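Local coordinates for mandelate racemase/muconate lactonizing protein (Alicyclobacillus acidocaldarius LAA1, PDB 3QLD) that belongs to the enolase superfamily, pairing an N-terminal capping domain with a C-terminal modified TIM-barrel domain, at residues A[302-307]-A[358-363]; A[309-314]-A[351-356]; A[338-341]-A[347-350]. One frame throughout, in Å; residues are numbered along the deposited sequence.

Interaction 1. Residues A[302-307]-A[358-363]; sequences TGVGRV and DWVDRD
Val307, on the first turns of helix 303-313, meets the rim of the Trp359 indole, while one turn earlier Val304 meets Val360. The tryptophan is the longer reach. From its CB the ring sets off with CG beside the backbone N (chi1 -74°); chi2 near zero (7°) sets CD1 on the CA side and swings CD2 and the benzo ring away from CA, toward the helix. CB and CG stay short of the helix. Trp359 CE3 is the first atom to arrive, 4.0 Å from Val307 CG2, and the next carbon, Trp359 CZ3, is 4.1 Å from the same methyl. That methyl sits at the edge of the indole near its plane, not over a face. The second touch is methyl to methyl: Val304 CG2 and Val360 CG2 approach to 4.2 Å, with no hydrogen bond across the contact.

In the enolase fold, helix 303-313 follows barrel strand 293-296. Segment 358-363 brings the chain back to the N-terminal domain, where Trp45 packs on Val360. The helix start is fixed by its cap: Thr302 is the N-cap residue, its OG1 accepting from Val304 N at 3.2 Å, and Glu47 of strand 43-48 bonds to both Thr302 OG1 and Gly305 N. In 358-363, Arg362 doubles back on its own segment. Arg362 NH1 donates to Val360 O at 2.8 Å, a bent bond (138°) that arrives tilted from the carbonyl plane, while NH2 of the same guanidinium forms a salt bridge with Glu43. Asp361, between these two residues, is the N-cap of helix 362-368.

Interaction 2. Residues A[309-314]-A[351-356]; sequences GLIAAA and PQCAGV
Ile311 sends CG1 out beside its own backbone N (chi1 -69°) and then runs extended to CD1 (chi2 165°), a straight arm that carries the methyl past the ring of Pro351. Ile311 CG1 lies 3.9 Å from Pro351 CB, with Ile311 CD1 at the same 3.9 Å from that carbon, so two successive atoms of the isoleucine lie against the same ring carbon. Ile311 CG1 also comes within 3.8 Å of Pro351 O. Farther along, Ile311 CD1 reaches Cys353 SG at 4.3 Å. On the other edge of the ring, Pro351 CD rests 3.8 Å from Leu310 CB, leaving the leucine's branched end to turn elsewhere. Helix 303-313, which follows strand 293-296 of the modified TIM barrel, is thereby covered near its C-terminal end by the irregular chain that leaves strand 347-349. Val128 of helix 127-130 touches Ile311 as well, and Val138 of the first barrel strand touches Leu310. Past Cys353 the chain bends sharply: Ala354 is the centre of an inverse gamma turn, closed by a weak bond from Gly355 N to Cys353 O at 3.0 Å. Gly355 follows with a positive phi (88°). Just beyond it, Val356 N donates to OD1 of Asp117 in helix 105-123.

Interaction 3. Residues A[338-341]-A[347-350]; sequences EPIA and VIQV
Ile340 and Ile348 meet side chain to side chain, joining a loop to strand 347-349, a short strand that runs antiparallel to strand 137-144, the first strand of the modified TIM barrel. The buried half of the contact is a crossing of the two isoleucines at about a right angle. One methyl of the loop residue does all the touching: Ile340 CG2 is 4.0 Å from Ile348 CD1 and 4.1 Å from Ile348 CG2, so it faces both the CD1 end and the CG2 branch of Ile348. Ile348 makes this possible by extending its longer branch fully (chi2 -177°). Ile340 instead kinks its own longer branch (chi2 -64°), and that branch turns to Val307 of helix 303-313, while Leu310 packs on the CG2 side of Ile340 and also touches Ile348. Val140 lies against Ile348 from the barrel strand.

The outer half is looser. Ala341 is exposed and points its CB away from the strand; Val347, partly exposed, likewise points away. No hydrogen bond crosses between the two segments, so 338-341 is not paired with the strand; the carbonyl oxygens Ala341 O and Val347 O stand 4.5 Å apart. The strand finds its backbone partner in Val138, bonded to Ile348, while the loop is tied through Ile340 to Ser327. What Ala341 does offer is its carbonyl oxygen: Ala341 O lies against the aliphatic flank of Ile348, 3.9 Å from Ile348 CG1 and 4.0 Å from Ile348 CG2.

In the fold
Helix 303-313 serves both interaction 1 and interaction 2, whose centres are 12 Å apart, and its side chains also pack on the loop of interaction 3. Along the chain the three are nested, interaction 3 inside interaction 2 and that inside interaction 1. Trp359 CZ3 bridges the first two, 3.9 Å from Pro351 CB and equally far from Cys353 SG. Val307 faces two ways: Val307 CG1 lies 4.0 Å from Cys353 SG, and Val307 CG2 is 3.6 Å from Ile340 CD1. Leu310 CD1 joins interactions 2 and 3, 3.7 Å from Ile340 CG2, while Ala314 CB meets Val350 CG1, also at 3.7 Å.

Interaction 1. Residues A[302-307]-A[358-363]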
ATOM      1  N   THR A 302       6.311 -20.920  -5.810  1.00 26.83           N
ATOM      2  CA  THR A 302       7.005 -22.203  -5.562  1.00 27.32           C
ATOM      3  C   THR A 302       6.101 -23.221  -4.864  1.00 25.88           C
ATOM      4  O   THR A 302       4.918 -22.975  -4.473  1.00 25.60           O
ATOM      5  CB  THR A 302       8.249 -22.093  -4.668  1.00 26.65           C
ATOM      6  OG1 THR A 302       7.796 -22.110  -3.311  1.00 28.78           O
ATOM      7  CG2 THR A 302       9.110 -20.775  -4.957  1.00 28.63           C
ATOM      8  N   GLY A 303       6.660 -24.395  -4.679  1.00 26.46           N
ATOM      9  CA  GLY A 303       5.866 -25.492  -4.071  1.00 27.44           C
ATOM     10  C   GLY A 303       5.264 -25.180  -2.745  1.00 26.17           C
ATOM     11  O   GLY A 303       4.170 -25.649  -2.436  1.00 28.59           O
ATOM     12  N   VAL A 304       5.955 -24.370  -1.946  1.00 26.45           N
ATOM     13  CA  VAL A 304       5.486 -23.993  -0.612  1.00 26.65           C
ATOM     14  C   VAL A 304       4.201 -23.172  -0.642  1.00 26.01           C
ATOM     15  O   VAL A 304       3.199 -23.540  -0.031  1.00 27.09           O
ATOM     16  CB  VAL A 304       6.648 -23.313   0.223  1.00 26.10           C
ATOM     17  CG1 VAL A 304       6.121 -22.736   1.562  1.00 25.13           C
ATOM     18  CG2 VAL A 304       7.741 -24.413   0.507  1.00 28.16           C
ATOM     19  N   GLY A 305       4.262 -22.007  -1.261  1.00 25.51           N
ATOM     20  CA  GLY A 305       3.067 -21.226  -1.603  1.00 25.91           C
ATOM     21  C   GLY A 305       1.947 -21.973  -2.342  1.00 26.53           C
ATOM     22  O   GLY A 305       0.769 -21.753  -2.068  1.00 24.54           O
ATOM     23  N   ARG A 306       2.308 -22.882  -3.244  1.00 27.39           N
ATOM     24  CA  ARG A 306       1.286 -23.613  -4.005  1.00 28.43           C
ATOM     25  C   ARG A 306       0.533 -24.585  -3.071  1.00 28.49           C
ATOM     26  O   ARG A 306      -0.697 -24.687  -3.119  1.00 29.10           O
ATOM     27  CB  ARG A 306       1.925 -24.366  -5.159  1.00 29.20           C
ATOM     28  CG  ARG A 306       0.944 -25.177  -6.022  1.00 29.02           C
ATOM     29  CD  ARG A 306       1.606 -25.637  -7.313  1.00 28.25           C
ATOM     30  NE  ARG A 306       2.413 -24.554  -7.825  1.00 31.86           N
ATOM     31  CZ  ARG A 306       1.976 -23.658  -8.686  1.00 32.72           C
ATOM     32  NH1 ARG A 306       0.741 -23.750  -9.192  1.00 30.32           N
ATOM     33  NH2 ARG A 306       2.768 -22.651  -9.012  1.00 30.69           N
ATOM     34  N   VAL A 307       1.281 -25.286  -2.237  1.00 28.69           N
ATOM     35  CA  VAL A 307       0.701 -26.166  -1.185  1.00 28.66           C
ATOM     36  C   VAL A 307      -0.252 -25.424  -0.256  1.00 27.14           C
ATOM     37  O   VAL A 307      -1.418 -25.826  -0.103  1.00 28.26           O
ATOM     38  CB  VAL A 307       1.794 -26.921  -0.372  1.00 28.27           C
ATOM     39  CG1 VAL A 307       1.197 -27.471   0.953  1.00 28.86           C
ATOM     40  CG2 VAL A 307       2.305 -28.028  -1.232  1.00 27.89           C
ATOM     41  N   ASP A 358       8.239 -31.410   5.794  1.00 36.32           N
ATOM     42  CA  ASP A 358       8.701 -32.771   5.388  1.00 37.79           C
ATOM     43  C   ASP A 358       8.776 -32.984   3.887  1.00 37.06           C
ATOM     44  O   ASP A 358       9.479 -33.885   3.426  1.00 37.19           O
ATOM     45  CB  ASP A 358       7.809 -33.872   5.984  1.00 38.51           C
ATOM     46  CG  ASP A 358       8.101 -34.106   7.464  1.00 42.72           C
ATOM     47  OD1 ASP A 358       9.078 -33.479   7.956  1.00 44.29           O
ATOM     48  OD2 ASP A 358       7.393 -34.928   8.134  1.00 47.71           O
ATOM     49  N   TRP A 359       8.071 -32.112   3.161  1.00 35.04           N
ATOM     50  CA  TRP A 359       7.961 -32.115   1.745  1.00 34.70           C
ATOM     51  C   TRP A 359       9.011 -31.243   1.042  1.00 33.15           C
ATOM     52  O   TRP A 359       9.192 -31.348  -0.149  1.00 33.52           O
ATOM     53  CB  TRP A 359       6.568 -31.623   1.342  1.00 35.97           C
ATOM     54  CG  TRP A 359       5.500 -32.601   1.575  1.00 39.06           C
ATOM     55  CD1 TRP A 359       5.620 -33.814   2.228  1.00 40.12           C
ATOM     56  CD2 TRP A 359       4.110 -32.491   1.187  1.00 39.20           C
ATOM     57  NE1 TRP A 359       4.405 -34.451   2.255  1.00 38.51           N
ATOM     58  CE2 TRP A 359       3.462 -33.681   1.623  1.00 41.36           C
ATOM     59  CE3 TRP A 359       3.350 -31.516   0.516  1.00 41.85           C
ATOM     60  CZ2 TRP A 359       2.095 -33.919   1.413  1.00 41.54           C
ATOM     61  CZ3 TRP A 359       1.955 -31.757   0.310  1.00 42.12           C
ATOM     62  CH2 TRP A 359       1.356 -32.946   0.754  1.00 42.89           C
ATOM     63  N   VAL A 360       9.700 -30.392   1.785  1.00 33.24           N
ATOM     64  CA  VAL A 360      10.691 -29.490   1.231  1.00 32.74           C
ATOM     65  C   VAL A 360      12.015 -30.161   0.853  1.00 33.42           C
ATOM     66  O   VAL A 360      12.645 -30.841   1.688  1.00 34.97           O
ATOM     67  CB  VAL A 360      10.955 -28.321   2.207  1.00 32.53           C
ATOM     68  CG1 VAL A 360      12.001 -27.363   1.600  1.00 35.15           C
ATOM     69  CG2 VAL A 360       9.651 -27.561   2.533  1.00 34.11           C
ATOM     70  N   ASP A 361      12.437 -29.941  -0.388  1.00 34.11           N
ATOM     71  CA  ASP A 361      13.757 -30.379  -0.904  1.00 34.84           C
ATOM     72  C   ASP A 361      14.793 -29.338  -0.487  1.00 35.12           C
ATOM     73  O   ASP A 361      14.905 -28.260  -1.113  1.00 33.36           O
ATOM     74  CB  ASP A 361      13.697 -30.583  -2.425  1.00 34.06           C
ATOM     75  CG  ASP A 361      15.024 -31.138  -3.034  1.00 36.94           C
ATOM     76  OD1 ASP A 361      16.075 -31.030  -2.401  1.00 38.95           O
ATOM     77  OD2 ASP A 361      14.992 -31.656  -4.165  1.00 36.93           O
ATOM     78  N   ARG A 362      15.509 -29.668   0.587  1.00 36.19           N
ATOM     79  CA  ARG A 362      16.557 -28.809   1.129  1.00 37.39           C
ATOM     80  C   ARG A 362      17.640 -28.528   0.124  1.00 37.11           C
ATOM     81  O   ARG A 362      18.162 -27.413   0.103  1.00 37.86           O
ATOM     82  CB  ARG A 362      17.162 -29.362   2.438  1.00 38.39           C
ATOM     83  CG  ARG A 362      16.205 -29.648   3.658  1.00 42.87           C
ATOM     84  CD  ARG A 362      14.904 -28.853   3.648  1.00 43.56           C
ATOM     85  NE  ARG A 362      14.218 -28.804   4.954  1.00 48.40           N
ATOM     86  CZ  ARG A 362      13.211 -29.615   5.303  1.00 47.63           C
ATOM     87  NH1 ARG A 362      12.778 -30.563   4.465  1.00 47.19           N
ATOM     88  NH2 ARG A 362      12.632 -29.479   6.494  1.00 48.24           N
ATOM     89  N   ASP A 363      17.986 -29.498  -0.745  1.00 37.70           N
ATOM     90  CA  ASP A 363      19.021 -29.266  -1.784  1.00 37.80           C
ATOM     91  C   ASP A 363      18.580 -28.262  -2.835  1.00 35.62           C
ATOM     92  O   ASP A 363      19.384 -27.490  -3.355  1.00 34.71           O
ATOM     93  CB  ASP A 363      19.410 -30.536  -2.562  1.00 38.65           C
ATOM     94  CG  ASP A 363      20.212 -31.538  -1.722  1.00 44.12           C
ATOM     95  OD1 ASP A 363      21.065 -31.130  -0.915  1.00 46.28           O
ATOM     96  OD2 ASP A 363      19.988 -32.761  -1.888  1.00 48.69           O
TER

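Interaction 2. Residues A[309-314]-A[351-356]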
ATOM      1  N   GLY A 309      -1.794 -22.599  -0.858  1.00 28.12           N
ATOM      2  CA  GLY A 309      -2.848 -22.036  -1.675  1.00 26.29           C
ATOM      3  C   GLY A 309      -3.857 -23.149  -1.990  1.00 29.16           C
ATOM      4  O   GLY A 309      -5.040 -22.930  -1.986  1.00 27.62           O
ATOM      5  N   LEU A 310      -3.378 -24.353  -2.291  1.00 28.95           N
ATOM      6  CA  LEU A 310      -4.339 -25.494  -2.365  1.00 29.42           C
ATOM      7  C   LEU A 310      -5.069 -25.819  -1.053  1.00 28.73           C
ATOM      8  O   LEU A 310      -6.224 -26.144  -1.084  1.00 30.96           O
ATOM      9  CB  LEU A 310      -3.643 -26.708  -2.947  1.00 31.12           C
ATOM     10  CG  LEU A 310      -3.065 -26.519  -4.362  1.00 29.08           C
ATOM     11  CD1 LEU A 310      -1.846 -27.436  -4.666  1.00 30.91           C
ATOM     12  CD2 LEU A 310      -4.073 -26.711  -5.524  1.00 29.25           C
ATOM     13  N   ILE A 311      -4.421 -25.712   0.100  1.00 28.39           N
ATOM     14  CA  ILE A 311      -5.105 -25.842   1.378  1.00 28.80           C
ATOM     15  C   ILE A 311      -6.207 -24.779   1.574  1.00 29.40           C
ATOM     16  O   ILE A 311      -7.297 -25.097   1.960  1.00 28.66           O
ATOM     17  CB  ILE A 311      -4.093 -25.854   2.517  1.00 28.25           C
ATOM     18  CG1 ILE A 311      -3.292 -27.173   2.440  1.00 26.14           C
ATOM     19  CG2 ILE A 311      -4.735 -25.541   3.865  1.00 30.38           C
ATOM     20  CD1 ILE A 311      -2.030 -27.210   3.241  1.00 29.28           C
ATOM     21  N   ALA A 312      -5.922 -23.502   1.323  1.00 28.99           N
ATOM     22  CA  ALA A 312      -7.011 -22.505   1.306  1.00 28.26           C
ATOM     23  C   ALA A 312      -8.146 -22.863   0.276  1.00 27.15           C
ATOM     24  O   ALA A 312      -9.341 -22.622   0.521  1.00 28.74           O
ATOM     25  CB  ALA A 312      -6.431 -21.117   0.998  1.00 28.94           C
ATOM     26  N   ALA A 313      -7.790 -23.385  -0.877  1.00 26.98           N
ATOM     27  CA  ALA A 313      -8.823 -23.735  -1.873  1.00 26.63           C
ATOM     28  C   ALA A 313      -9.768 -24.864  -1.455  1.00 29.42           C
ATOM     29  O   ALA A 313     -10.778 -25.079  -2.116  1.00 30.18           O
ATOM     30  CB  ALA A 313      -8.200 -24.082  -3.140  1.00 26.96           C
ATOM     31  N   ALA A 314      -9.431 -25.534  -0.362  1.00 31.71           N
ATOM     32  CA  ALA A 314     -10.278 -26.550   0.277  1.00 34.00           C
ATOM     33  C   ALA A 314     -11.439 -25.939   1.111  1.00 35.35           C
ATOM     34  O   ALA A 314     -12.376 -26.638   1.553  1.00 35.53           O
ATOM     35  CB  ALA A 314      -9.399 -27.412   1.171  1.00 33.77           C
ATOM     36  N   PRO A 351      -3.600 -31.097  -0.181  1.00 35.93           N
ATOM     37  CA  PRO A 351      -2.552 -31.497   0.765  1.00 36.21           C
ATOM     38  C   PRO A 351      -3.058 -31.784   2.192  1.00 36.21           C
ATOM     39  O   PRO A 351      -3.739 -30.945   2.848  1.00 35.11           O
ATOM     40  CB  PRO A 351      -1.600 -30.265   0.786  1.00 34.82           C
ATOM     41  CG  PRO A 351      -1.705 -29.727  -0.650  1.00 36.72           C
ATOM     42  CD  PRO A 351      -3.183 -29.946  -1.025  1.00 36.42           C
ATOM     43  N   GLN A 352      -2.699 -32.966   2.684  1.00 35.55           N
ATOM     44  CA  GLN A 352      -3.077 -33.359   4.033  1.00 35.91           C
ATOM     45  C   GLN A 352      -1.923 -33.241   5.021  1.00 36.28           C
ATOM     46  O   GLN A 352      -2.060 -33.642   6.169  1.00 37.33           O
ATOM     47  CB  GLN A 352      -3.672 -34.795   4.022  1.00 37.43           C
ATOM     48  CG  GLN A 352      -4.992 -34.883   3.246  1.00 36.72           C
ATOM     49  CD  GLN A 352      -6.141 -34.075   3.886  1.00 35.60           C
ATOM     50  OE1 GLN A 352      -6.222 -33.875   5.134  1.00 41.17           O
ATOM     51  NE2 GLN A 352      -7.012 -33.581   3.044  1.00 38.64           N
ATOM     52  N   CYS A 353      -0.813 -32.642   4.600  1.00 35.09           N
ATOM     53  CA  CYS A 353       0.352 -32.490   5.467  1.00 35.39           C
ATOM     54  C   CYS A 353       0.043 -31.719   6.738  1.00 35.00           C
ATOM     55  O   CYS A 353      -0.670 -30.705   6.717  1.00 35.16           O
ATOM     56  CB  CYS A 353       1.515 -31.831   4.713  1.00 34.98           C
ATOM     57  SG  CYS A 353       0.981 -30.274   3.826  1.00 37.39           S
ATOM     58  N   ALA A 354       0.574 -32.223   7.850  1.00 33.71           N
ATOM     59  CA  ALA A 354       0.655 -31.492   9.091  1.00 34.71           C
ATOM     60  C   ALA A 354       1.872 -30.608   8.874  1.00 36.92           C
ATOM     61  O   ALA A 354       2.968 -30.917   9.375  1.00 37.03           O
ATOM     62  CB  ALA A 354       0.913 -32.444  10.300  1.00 34.89           C
ATOM     63  N   GLY A 355       1.705 -29.538   8.096  1.00 36.96           N
ATOM     64  CA  GLY A 355       2.846 -28.689   7.773  1.00 36.73           C
ATOM     65  C   GLY A 355       3.590 -29.161   6.533  1.00 36.26           C
ATOM     66  O   GLY A 355       3.728 -30.356   6.280  1.00 36.06           O
ATOM     67  N   VAL A 356       4.154 -28.222   5.772  1.00 34.33           N
ATOM     68  CA  VAL A 356       4.899 -28.602   4.582  1.00 32.95           C
ATOM     69  C   VAL A 356       6.381 -28.963   4.785  1.00 31.04           C
ATOM     70  O   VAL A 356       7.026 -29.367   3.840  1.00 31.20           O
ATOM     71  CB  VAL A 356       4.747 -27.521   3.495  1.00 32.44           C
ATOM     72  CG1 VAL A 356       5.565 -26.287   3.873  1.00 35.24           C
ATOM     73  CG2 VAL A 356       5.163 -28.038   2.183  1.00 32.96           C
TER

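Interaction 3. Residues A[338-341]-A[347-350]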
ATOM      1  N   GLU A 338       8.736 -34.038  -4.067  1.00 38.23           N
ATOM      2  CA  GLU A 338       7.704 -34.551  -4.974  1.00 39.71           C
ATOM      3  C   GLU A 338       6.807 -33.426  -5.529  1.00 39.73           C
ATOM      4  O   GLU A 338       6.020 -32.855  -4.739  1.00 39.14           O
ATOM      5  CB  GLU A 338       6.790 -35.477  -4.167  1.00 40.86           C
ATOM      6  CG  GLU A 338       7.504 -36.777  -3.716  1.00 47.31           C
ATOM      7  CD  GLU A 338       7.849 -37.608  -4.930  1.00 54.15           C
ATOM      8  OE1 GLU A 338       6.880 -38.116  -5.558  1.00 56.40           O
ATOM      9  OE2 GLU A 338       9.058 -37.677  -5.295  1.00 56.85           O
ATOM     10  N   PRO A 339       6.832 -33.189  -6.865  1.00 39.34           N
ATOM     11  CA  PRO A 339       6.122 -32.056  -7.473  1.00 39.54           C
ATOM     12  C   PRO A 339       4.617 -32.155  -7.181  1.00 39.02           C
ATOM     13  O   PRO A 339       4.086 -33.261  -6.997  1.00 37.51           O
ATOM     14  CB  PRO A 339       6.380 -32.229  -8.989  1.00 39.94           C
ATOM     15  CG  PRO A 339       6.673 -33.673  -9.163  1.00 40.97           C
ATOM     16  CD  PRO A 339       7.291 -34.155  -7.884  1.00 39.96           C
ATOM     17  N   ILE A 340       3.943 -31.011  -7.171  1.00 38.46           N
ATOM     18  CA  ILE A 340       2.489 -30.984  -7.123  1.00 37.62           C
ATOM     19  C   ILE A 340       1.935 -31.395  -8.496  1.00 37.67           C
ATOM     20  O   ILE A 340       2.353 -30.884  -9.507  1.00 38.13           O
ATOM     21  CB  ILE A 340       1.931 -29.587  -6.637  1.00 38.91           C
ATOM     22  CG1 ILE A 340       2.407 -29.240  -5.200  1.00 36.80           C
ATOM     23  CG2 ILE A 340       0.398 -29.493  -6.802  1.00 36.13           C
ATOM     24  CD1 ILE A 340       1.932 -30.165  -4.095  1.00 37.41           C
ATOM     25  N   ALA A 341       1.044 -32.382  -8.530  1.00 37.72           N
ATOM     26  CA  ALA A 341       0.573 -32.924  -9.820  1.00 37.25           C
ATOM     27  C   ALA A 341      -0.920 -33.199  -9.780  1.00 37.19           C
ATOM     28  O   ALA A 341      -1.485 -33.279  -8.719  1.00 37.44           O
ATOM     29  CB  ALA A 341       1.344 -34.232 -10.199  1.00 39.28           C
ATOM     30  N   VAL A 347      -7.599 -32.073 -11.847  1.00 37.16           N
ATOM     31  CA  VAL A 347      -7.926 -32.140 -10.428  1.00 36.30           C
ATOM     32  C   VAL A 347      -6.683 -32.333  -9.572  1.00 36.24           C
ATOM     33  O   VAL A 347      -5.772 -33.073  -9.951  1.00 36.42           O
ATOM     34  CB  VAL A 347      -8.896 -33.305 -10.113  1.00 35.85           C
ATOM     35  CG1 VAL A 347      -9.357 -33.239  -8.644  1.00 35.87           C
ATOM     36  CG2 VAL A 347     -10.088 -33.307 -11.060  1.00 38.59           C
ATOM     37  N   ILE A 348      -6.658 -31.709  -8.395  1.00 35.26           N
ATOM     38  CA  ILE A 348      -5.508 -31.859  -7.549  1.00 34.77           C
ATOM     39  C   ILE A 348      -6.002 -32.242  -6.176  1.00 35.47           C
ATOM     40  O   ILE A 348      -7.046 -31.758  -5.712  1.00 36.25           O
ATOM     41  CB  ILE A 348      -4.601 -30.537  -7.497  1.00 33.69           C
ATOM     42  CG1 ILE A 348      -3.963 -30.286  -8.836  1.00 29.26           C
ATOM     43  CG2 ILE A 348      -3.493 -30.674  -6.479  1.00 33.24           C
ATOM     44  CD1 ILE A 348      -2.942 -29.021  -8.958  1.00 27.60           C
ATOM     45  N   GLN A 349      -5.276 -33.161  -5.548  1.00 35.89           N
ATOM     46  CA  GLN A 349      -5.642 -33.590  -4.231  1.00 36.14           C
ATOM     47  C   GLN A 349      -5.217 -32.453  -3.342  1.00 36.34           C
ATOM     48  O   GLN A 349      -4.075 -31.974  -3.450  1.00 34.95           O
ATOM     49  CB  GLN A 349      -4.886 -34.861  -3.832  1.00 37.75           C
ATOM     50  CG  GLN A 349      -5.330 -35.507  -2.492  1.00 41.56           C
ATOM     51  CD  GLN A 349      -6.601 -36.361  -2.661  1.00 47.75           C
ATOM     52  OE1 GLN A 349      -7.386 -36.539  -1.724  1.00 48.74           O
ATOM     53  NE2 GLN A 349      -6.807 -36.884  -3.880  1.00 48.53           N
ATOM     54  N   VAL A 350      -6.107 -32.074  -2.442  1.00 35.41           N
ATOM     55  CA  VAL A 350      -5.784 -31.195  -1.344  1.00 35.97           C
ATOM     56  C   VAL A 350      -4.750 -31.801  -0.399  1.00 36.84           C
ATOM     57  O   VAL A 350      -4.986 -32.858   0.152  1.00 36.32           O
ATOM     58  CB  VAL A 350      -7.084 -30.838  -0.596  1.00 35.81           C
ATOM     59  CG1 VAL A 350      -6.826 -30.080   0.721  1.00 36.73           C
ATOM     60  CG2 VAL A 350      -8.004 -30.060  -1.502  1.00 36.21           C
TER